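Local atomic coordinates of serine protease pet (Escherichia coli, PDB entry 4OM9), a protein that acts as a secreted serine protease and enterotoxin of the autotransporter family, with alpha-fodrin as its probable host target. Residues V111-R115 with Y398-P403; A360-E366 with N378-G384; V810-S814 with F835-T839. One frame throughout, in Å; residues are numbered along the deposited sequence.

Contact 1 of 3, residues V111-R115 with Y398-P403; sequences VVETR and YVAGGP
Tyr398 and Glu113 make the polar link at one end of this contact. Tyr398 OH donates to Glu113 OE2 at 2.9 Å and meets the anti lone pair of that oxygen. The two side chains cross at about a right angle, and the carboxylate lies at the ring's edge. Glu113 bends at chi2 (66°), which turns its carboxylate toward the tyrosine. Thr88 also bonds OE2, and Tyr90 holds OE1, so both oxygens of the partly exposed acid are gripped. A second hydrogen bond closes the other end, where Arg115 NH1 reaches Gly401 O at 2.8 Å. Here the donor stands above the carbonyl plane. Pro403 CD sits over one guanidinium face, toward its rim, 3.6 Å from Arg115 NH1.

The backbones come closest at Gly401, whose CA is 3.3 Å from Glu113 O. Apolar contacts fill the middle. Val112 CG1 touches Ala400 CB at 4.2 Å and also meets the edge of the Tyr398 ring.

The contact joins the protease domain to the beta-helix. Segment 111-115 lies in the loop between strand 102-107 and helix 127-134, beside Tyr85 of strand 82-85. Segment 398-403 runs off strand 397-399, flanked by strands 379-381 and 422-424.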
loop_
_atom_site.group_PDB
_atom_site.type_symbol
_atom_site.label_atom_id
_atom_site.label_comp_id
_atom_site.label_asym_id
_atom_site.label_seq_id
_atom_site.Cartn_x
_atom_site.Cartn_y
_atom_site.Cartn_z
ATOM N N VAL A 111 -1.228 25.823 -19.044
ATOM C CA VAL A 111 -1.882 24.824 -18.211
ATOM C C VAL A 111 -0.890 24.050 -17.346
ATOM O O VAL A 111 0.042 23.408 -17.835
ATOM C CB VAL A 111 -2.691 23.844 -19.051
ATOM C CG1 VAL A 111 -3.283 22.722 -18.155
ATOM C CG2 VAL A 111 -3.789 24.597 -19.758
ATOM N N VAL A 112 -1.116 24.095 -16.047
ATOM C CA VAL A 112 -0.198 23.482 -15.112
ATOM C C VAL A 112 -0.560 22.004 -14.846
ATOM O O VAL A 112 0.324 21.192 -14.587
ATOM C CB VAL A 112 -0.166 24.314 -13.803
ATOM C CG1 VAL A 112 0.288 23.509 -12.624
ATOM C CG2 VAL A 112 0.736 25.512 -13.981
ATOM N N GLU A 113 -1.839 21.652 -14.959
ATOM C CA GLU A 113 -2.327 20.325 -14.494
ATOM C C GLU A 113 -2.013 19.130 -15.387
ATOM O O GLU A 113 -1.897 18.016 -14.890
ATOM C CB GLU A 113 -3.847 20.357 -14.274
ATOM C CG GLU A 113 -4.302 21.259 -13.117
ATOM C CD GLU A 113 -4.036 22.759 -13.354
ATOM O OE1 GLU A 113 -3.683 23.158 -14.492
ATOM O OE2 GLU A 113 -4.177 23.530 -12.379
ATOM N N THR A 114 -1.915 19.336 -16.698
ATOM C CA THR A 114 -1.685 18.220 -17.612
ATOM C C THR A 114 -0.704 18.614 -18.689
ATOM O O THR A 114 -0.589 19.796 -19.022
ATOM C CB THR A 114 -2.999 17.721 -18.259
ATOM O OG1 THR A 114 -2.696 16.880 -19.381
ATOM C CG2 THR A 114 -3.864 18.876 -18.726
ATOM N N ARG A 115 0.026 17.643 -19.228
ATOM C CA ARG A 115 0.955 17.952 -20.309
ATOM C C ARG A 115 0.240 17.912 -21.660
ATOM O O ARG A 115 0.840 18.227 -22.696
ATOM C CB ARG A 115 2.158 17.011 -20.302
ATOM C CG ARG A 115 3.283 17.458 -19.358
ATOM C CD ARG A 115 2.907 17.223 -17.918
ATOM N NE ARG A 115 2.795 15.790 -17.649
ATOM C CZ ARG A 115 2.018 15.238 -16.714
ATOM N NH1 ARG A 115 1.241 15.984 -15.932
ATOM N NH2 ARG A 115 2.006 13.922 -16.577
ATOM N N TYR A 398 1.320 25.240 -5.140
ATOM C CA TYR A 398 0.376 24.241 -5.646
ATOM C C TYR A 398 1.103 23.343 -6.625
ATOM O O TYR A 398 1.668 23.810 -7.611
ATOM C CB TYR A 398 -0.823 24.934 -6.276
ATOM C CG TYR A 398 -1.781 24.166 -7.190
ATOM C CD1 TYR A 398 -1.550 24.102 -8.560
ATOM C CD2 TYR A 398 -2.985 23.631 -6.698
ATOM C CE1 TYR A 398 -2.453 23.483 -9.411
ATOM C CE2 TYR A 398 -3.894 22.985 -7.540
ATOM C CZ TYR A 398 -3.618 22.923 -8.904
ATOM O OH TYR A 398 -4.483 22.333 -9.786
ATOM N N VAL A 399 1.142 22.054 -6.296
ATOM C CA VAL A 399 1.852 21.064 -7.087
ATOM C C VAL A 399 0.833 20.157 -7.758
ATOM O O VAL A 399 0.030 19.505 -7.076
ATOM C CB VAL A 399 2.802 20.251 -6.218
ATOM C CG1 VAL A 399 3.706 19.361 -7.064
ATOM C CG2 VAL A 399 3.620 21.202 -5.344
ATOM N N ALA A 400 0.847 20.130 -9.084
ATOM C CA ALA A 400 -0.146 19.356 -9.827
ATOM C C ALA A 400 0.446 18.471 -10.926
ATOM O O ALA A 400 1.493 18.779 -11.507
ATOM C CB ALA A 400 -1.185 20.297 -10.435
ATOM N N GLY A 401 -0.219 17.344 -11.177
ATOM C CA GLY A 401 -0.097 16.675 -12.460
ATOM C C GLY A 401 0.868 15.520 -12.520
ATOM O O GLY A 401 0.856 14.744 -13.482
ATOM N N GLY A 402 1.738 15.424 -11.525
ATOM C CA GLY A 402 2.603 14.255 -11.412
ATOM C C GLY A 402 4.110 14.456 -11.422
ATOM O O GLY A 402 4.800 14.022 -10.506
ATOM N N PRO A 403 4.647 15.088 -12.478
ATOM C CA PRO A 403 6.093 14.976 -12.647
ATOM C C PRO A 403 6.894 16.180 -12.155
ATOM O O PRO A 403 8.085 16.221 -12.430
ATOM C CB PRO A 403 6.235 14.831 -14.158
ATOM C CG PRO A 403 5.123 15.703 -14.687
ATOM C CD PRO A 403 4.019 15.734 -13.640
#

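Contact 2 of 3, residues A360-E366 with N378-G384; sequences ALHKIGE and NLKTGNG
His362 and Lys380 lie side by side on one face of two parallel strands and point the same way. His362 CD2 packs on Lys380 CB at 3.8 Å. The lysine chain runs on, extended, past the ring, and its amine bonds Ala632 O and Thr88. His362 ND1 bonds Tyr110 O.

On the other face Leu361 and Leu379 cross at a slant, with Leu379 CD1 3.9 Å from Leu361 CG. Next along that face, Lys363 and Thr381 are neighbours with the same heading. Lys363 starts with CG anti to its backbone N (chi1 -168°), then turns at chi2 (-83°) toward the C-terminal ends of the strands. There Lys363 NZ bonds Asn383 O at 2.7 Å and Gly365 O at 3.0 Å, from above both carbonyl planes. Gly367 O is a further partner, so one buried amine gathers the carbonyls of two turns.

Asn383 lays its amide against the Gly365 peptide. Its ND2 and Gly365 N both give hydrogens to one water, which bridges the turns. Beyond it, Glu366 CG touches Asn383 ND2 at 3.6 Å.

The backbones are joined by a ladder of four hydrogen bonds, such as Lys380 N to Leu361 O at 2.8 Å. The strand axes are 4.7 Å apart and 21° from parallel. Such in-register stacking of successive coils is the hallmark of a parallel beta-helix, the stalk of autotransporter passenger domains.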
loop_
_atom_site.group_PDB
_atom_site.type_symbol
_atom_site.label_atom_id
_atom_site.label_comp_id
_atom_site.label_asym_id
_atom_site.label_seq_id
_atom_site.Cartn_x
_atom_site.Cartn_y
_atom_site.Cartn_z
ATOM N N ALA A 360 -0.789 34.292 -9.994
ATOM C CA ALA A 360 -0.021 33.069 -9.763
ATOM C C ALA A 360 1.039 32.861 -10.818
ATOM O O ALA A 360 0.791 33.032 -12.007
ATOM C CB ALA A 360 -0.941 31.838 -9.719
ATOM N N LEU A 361 2.219 32.458 -10.387
ATOM C CA LEU A 361 3.248 32.073 -11.327
ATOM C C LEU A 361 3.045 30.604 -11.766
ATOM O O LEU A 361 3.159 29.676 -10.960
ATOM C CB LEU A 361 4.626 32.297 -10.698
ATOM C CG LEU A 361 5.850 31.528 -11.206
ATOM C CD1 LEU A 361 5.974 31.602 -12.719
ATOM C CD2 LEU A 361 7.110 32.058 -10.538
ATOM N N HIS A 362 2.742 30.411 -13.051
ATOM C CA HIS A 362 2.541 29.063 -13.613
ATOM C C HIS A 362 3.820 28.530 -14.221
ATOM O O HIS A 362 4.296 29.044 -15.231
ATOM C CB HIS A 362 1.449 29.063 -14.689
ATOM C CG HIS A 362 0.068 29.278 -14.154
ATOM N ND1 HIS A 362 -1.062 29.087 -14.920
ATOM C CD2 HIS A 362 -0.366 29.667 -12.934
ATOM C CE1 HIS A 362 -2.133 29.341 -14.192
ATOM N NE2 HIS A 362 -1.739 29.703 -12.983
ATOM N N LYS A 363 4.371 27.490 -13.619
ATOM C CA LYS A 363 5.609 26.897 -14.098
ATOM C C LYS A 363 5.371 25.505 -14.727
ATOM O O LYS A 363 4.879 24.590 -14.061
ATOM C CB LYS A 363 6.610 26.804 -12.938
ATOM C CG LYS A 363 8.031 26.475 -13.362
ATOM C CD LYS A 363 8.281 24.988 -13.568
ATOM C CE LYS A 363 9.723 24.736 -13.996
ATOM N NZ LYS A 363 9.844 23.350 -14.516
ATOM N N ILE A 364 5.730 25.342 -15.995
ATOM C CA ILE A 364 5.672 24.020 -16.640
ATOM C C ILE A 364 6.981 23.751 -17.339
ATOM O O ILE A 364 7.952 24.510 -17.169
ATOM C CB ILE A 364 4.538 23.877 -17.660
ATOM C CG1 ILE A 364 4.716 24.879 -18.809
ATOM C CG2 ILE A 364 3.200 24.062 -16.996
ATOM C CD1 ILE A 364 3.661 24.742 -19.928
ATOM N N GLY A 365 7.017 22.669 -18.108
ATOM C CA GLY A 365 8.233 22.252 -18.776
ATOM C C GLY A 365 9.143 21.461 -17.859
ATOM O O GLY A 365 8.967 21.448 -16.634
ATOM N N GLU A 366 10.142 20.816 -18.444
ATOM C CA GLU A 366 10.919 19.839 -17.701
ATOM C C GLU A 366 12.130 20.391 -16.967
ATOM O O GLU A 366 12.683 19.709 -16.106
ATOM C CB GLU A 366 11.365 18.729 -18.643
ATOM C CG GLU A 366 10.221 17.857 -19.107
ATOM C CD GLU A 366 10.691 16.760 -20.023
ATOM O OE1 GLU A 366 10.458 16.859 -21.242
ATOM O OE2 GLU A 366 11.308 15.803 -19.522
ATOM N N ASN A 378 2.023 33.345 -5.177
ATOM C CA ASN A 378 1.761 31.910 -5.209
ATOM C C ASN A 378 2.379 31.245 -6.419
ATOM O O ASN A 378 2.526 31.854 -7.474
ATOM C CB ASN A 378 0.255 31.633 -5.163
ATOM C CG ASN A 378 -0.388 32.154 -3.881
ATOM O OD1 ASN A 378 0.300 32.392 -2.875
ATOM N ND2 ASN A 378 -1.707 32.342 -3.908
ATOM N N LEU A 379 2.787 30.000 -6.231
ATOM C CA LEU A 379 3.332 29.207 -7.302
ATOM C C LEU A 379 2.337 28.106 -7.692
ATOM O O LEU A 379 1.712 27.489 -6.830
ATOM C CB LEU A 379 4.668 28.594 -6.880
ATOM C CG LEU A 379 5.186 27.549 -7.872
ATOM C CD1 LEU A 379 5.649 28.225 -9.148
ATOM C CD2 LEU A 379 6.287 26.683 -7.295
ATOM N N LYS A 380 2.180 27.885 -8.991
ATOM C CA LYS A 380 1.498 26.696 -9.497
ATOM C C LYS A 380 2.434 25.970 -10.446
ATOM O O LYS A 380 2.743 26.487 -11.513
ATOM C CB LYS A 380 0.194 27.062 -10.191
ATOM C CG LYS A 380 -0.861 27.567 -9.228
ATOM C CD LYS A 380 -2.243 27.558 -9.830
ATOM C CE LYS A 380 -3.276 27.946 -8.783
ATOM N NZ LYS A 380 -4.700 27.723 -9.208
ATOM N N THR A 381 2.909 24.789 -10.057
ATOM C CA THR A 381 3.878 24.077 -10.876
ATOM C C THR A 381 3.409 22.648 -11.226
ATOM O O THR A 381 2.757 21.976 -10.421
ATOM C CB THR A 381 5.269 24.037 -10.186
ATOM O OG1 THR A 381 6.188 23.309 -11.004
ATOM C CG2 THR A 381 5.213 23.394 -8.801
ATOM N N GLY A 382 3.721 22.210 -12.448
ATOM C CA GLY A 382 3.279 20.926 -12.943
ATOM C C GLY A 382 4.356 20.064 -13.577
ATOM O O GLY A 382 4.069 18.988 -14.080
ATOM N N ASN A 383 5.602 20.507 -13.539
ATOM C CA ASN A 383 6.645 19.788 -14.254
ATOM C C ASN A 383 8.031 20.328 -13.906
ATOM O O ASN A 383 8.171 21.469 -13.467
ATOM C CB ASN A 383 6.400 19.882 -15.780
ATOM C CG ASN A 383 7.099 18.788 -16.541
ATOM O OD1 ASN A 383 7.703 17.911 -15.935
ATOM N ND2 ASN A 383 7.021 18.817 -17.866
ATOM N N GLY A 384 9.058 19.525 -14.141
ATOM C CA GLY A 384 10.411 19.949 -13.861
ATOM C C GLY A 384 10.618 20.295 -12.383
ATOM O O GLY A 384 9.864 19.840 -11.498
HETATM O O HOH W 1 5.168 20.817 -18.828
#

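Contact 3 of 3, residues V810-S814 with F835-T839; sequences VTGNS and FNTLT
Asn813 turns its CG anti to its own carbonyl carbon (chi1 -85°), and this carries the amide across to the backbone of Asn836 and Thr837. Asn813 OD1 accepts the N-H of Thr837, with OD1 and Thr837 N 2.6 Å apart, and the bond is nearly straight at 170°. The donor sits almost in line with the side-chain C=O. Asn813 OD1 also lies 3.2 Å from Asn836 CA, beside the N-H it accepts.

The CB of Asn836 is directed at segment 810-814. The two amide planes are steeply inclined, 78° apart. Asn836 CB packs against Asn813 OD1 at 3.3 Å. The amide group of Asn836, whichever way round, lies near Thr811 and Gly812.

Beyond the asparagines the backbones continue to meet, but loosely. Ser814 N gives a weak bond to Thr837 O at 3.3 Å. Thr839 N gives another weak bond to Ser814 O. Leu838 CA lies 3.4 Å from Ser814 O in a CA-H...O contact. The strong link of the contact is therefore made by a side chain. Ser814 OG folds back to donate to Gly812 O at 2.9 Å, which braces the bend around Asn813.

Few apolar atoms meet across this contact. It is a polar junction of two loops, held by one side-chain-to-backbone bond and two weak backbone bonds.

Both segments lie near the C-terminal end of the passenger chain, past strand 794-796, the last regular strand. Segment 810-814 faces back toward that strand, with a weak bond between Ser814 OG and Ile794 N, and Ser814 packs on Trp808. Val810 pairs through its backbone with Asn829. Segment 835-839 faces later loops: Asp860 takes the N-H of Asn836, and Thr837 touches Gln861.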
loop_
_atom_site.group_PDB
_atom_site.type_symbol
_atom_site.label_atom_id
_atom_site.label_comp_id
_atom_site.label_asym_id
_atom_site.label_seq_id
_atom_site.Cartn_x
_atom_site.Cartn_y
_atom_site.Cartn_z
ATOM N N VAL A 810 10.738 -31.962 31.369
ATOM C CA VAL A 810 9.569 -31.984 32.262
ATOM C C VAL A 810 9.826 -31.484 33.684
ATOM O O VAL A 810 10.313 -32.223 34.522
ATOM C CB VAL A 810 8.972 -33.386 32.366
ATOM C CG1 VAL A 810 7.626 -33.313 33.059
ATOM C CG2 VAL A 810 8.818 -33.997 30.988
ATOM N N THR A 811 9.462 -30.231 33.952
ATOM C CA THR A 811 9.736 -29.601 35.243
ATOM C C THR A 811 8.510 -29.523 36.143
ATOM O O THR A 811 8.583 -28.991 37.252
ATOM C CB THR A 811 10.305 -28.158 35.071
ATOM O OG1 THR A 811 9.507 -27.413 34.134
ATOM C CG2 THR A 811 11.753 -28.192 34.596
ATOM N N GLY A 812 7.385 -30.045 35.671
ATOM C CA GLY A 812 6.168 -30.006 36.459
ATOM C C GLY A 812 5.156 -31.079 36.111
ATOM O O GLY A 812 5.275 -31.756 35.087
ATOM N N ASN A 813 4.161 -31.234 36.980
ATOM C CA ASN A 813 3.046 -32.146 36.744
ATOM C C ASN A 813 2.271 -31.791 35.487
ATOM O O ASN A 813 1.559 -30.790 35.457
ATOM C CB ASN A 813 2.090 -32.144 37.938
ATOM C CG ASN A 813 2.514 -33.103 39.029
ATOM O OD1 ASN A 813 3.298 -34.018 38.796
ATOM N ND2 ASN A 813 1.990 -32.898 40.228
ATOM N N SER A 814 2.407 -32.610 34.450
ATOM C CA SER A 814 1.726 -32.354 33.186
ATOM C C SER A 814 0.598 -33.359 32.949
ATOM O O SER A 814 0.838 -34.568 32.912
ATOM C CB SER A 814 2.728 -32.402 32.030
ATOM O OG SER A 814 4.005 -31.956 32.447
ATOM N N PHE A 835 9.205 -34.958 42.796
ATOM C CA PHE A 835 8.871 -35.880 41.721
ATOM C C PHE A 835 7.512 -35.564 41.105
ATOM O O PHE A 835 6.602 -35.114 41.801
ATOM C CB PHE A 835 8.906 -37.315 42.254
ATOM C CG PHE A 835 10.241 -37.710 42.815
ATOM C CD1 PHE A 835 11.249 -38.169 41.982
ATOM C CD2 PHE A 835 10.498 -37.597 44.171
ATOM C CE1 PHE A 835 12.484 -38.516 42.492
ATOM C CE2 PHE A 835 11.730 -37.943 44.687
ATOM C CZ PHE A 835 12.723 -38.406 43.848
ATOM N N ASN A 836 7.376 -35.810 39.803
ATOM C CA ASN A 836 6.186 -35.379 39.069
ATOM C C ASN A 836 5.543 -36.468 38.222
ATOM O O ASN A 836 6.189 -37.451 37.872
ATOM C CB ASN A 836 6.536 -34.189 38.174
ATOM C CG ASN A 836 6.968 -32.980 38.968
ATOM O OD1 ASN A 836 6.335 -32.616 39.958
ATOM N ND2 ASN A 836 8.062 -32.355 38.547
ATOM N N THR A 837 4.273 -36.273 37.878
ATOM C CA THR A 837 3.541 -37.244 37.069
ATOM C C THR A 837 3.087 -36.694 35.711
ATOM O O THR A 837 2.422 -35.660 35.628
ATOM C CB THR A 837 2.303 -37.782 37.825
ATOM O OG1 THR A 837 2.726 -38.630 38.902
ATOM C CG2 THR A 837 1.416 -38.594 36.899
ATOM N N LEU A 838 3.476 -37.400 34.654
ATOM C CA LEU A 838 2.924 -37.207 33.320
ATOM C C LEU A 838 1.683 -38.090 33.206
ATOM O O LEU A 838 1.711 -39.240 33.630
ATOM C CB LEU A 838 3.958 -37.579 32.249
ATOM C CG LEU A 838 3.908 -37.051 30.808
ATOM C CD1 LEU A 838 4.994 -37.725 29.975
ATOM C CD2 LEU A 838 2.550 -37.217 30.133
ATOM N N THR A 839 0.705 -37.635 32.441
ATOM C CA THR A 839 -0.549 -38.343 32.299
ATOM C C THR A 839 -1.318 -38.204 30.962
ATOM O O THR A 839 -2.173 -37.364 30.849
ATOM C CB THR A 839 -1.441 -37.897 33.460
ATOM O OG1 THR A 839 -0.832 -38.291 34.677
ATOM C CG2 THR A 839 -2.786 -38.491 33.392
#

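How the contacts relate
From the N terminus, segment 111-115 comes first, in the protease domain. Contact 1 closes a long loop when the chain reaches 398-403 in the beta-helix, 283 residues later. Contact 2 is nested inside that loop and closes a short one of its own, between strands of successive coils that are neighbours in one parallel sheet. The two contacts touch, because strands 379-381 and 397-399 are also neighbours in that sheet. Together they tie the protease domain to this sheet and one of its coils to the next. Contact 3 follows in series and closes a short loop near the C-terminal end, with its centre about 73 Å from that of contact 1, on the opposite side of the chain's centre.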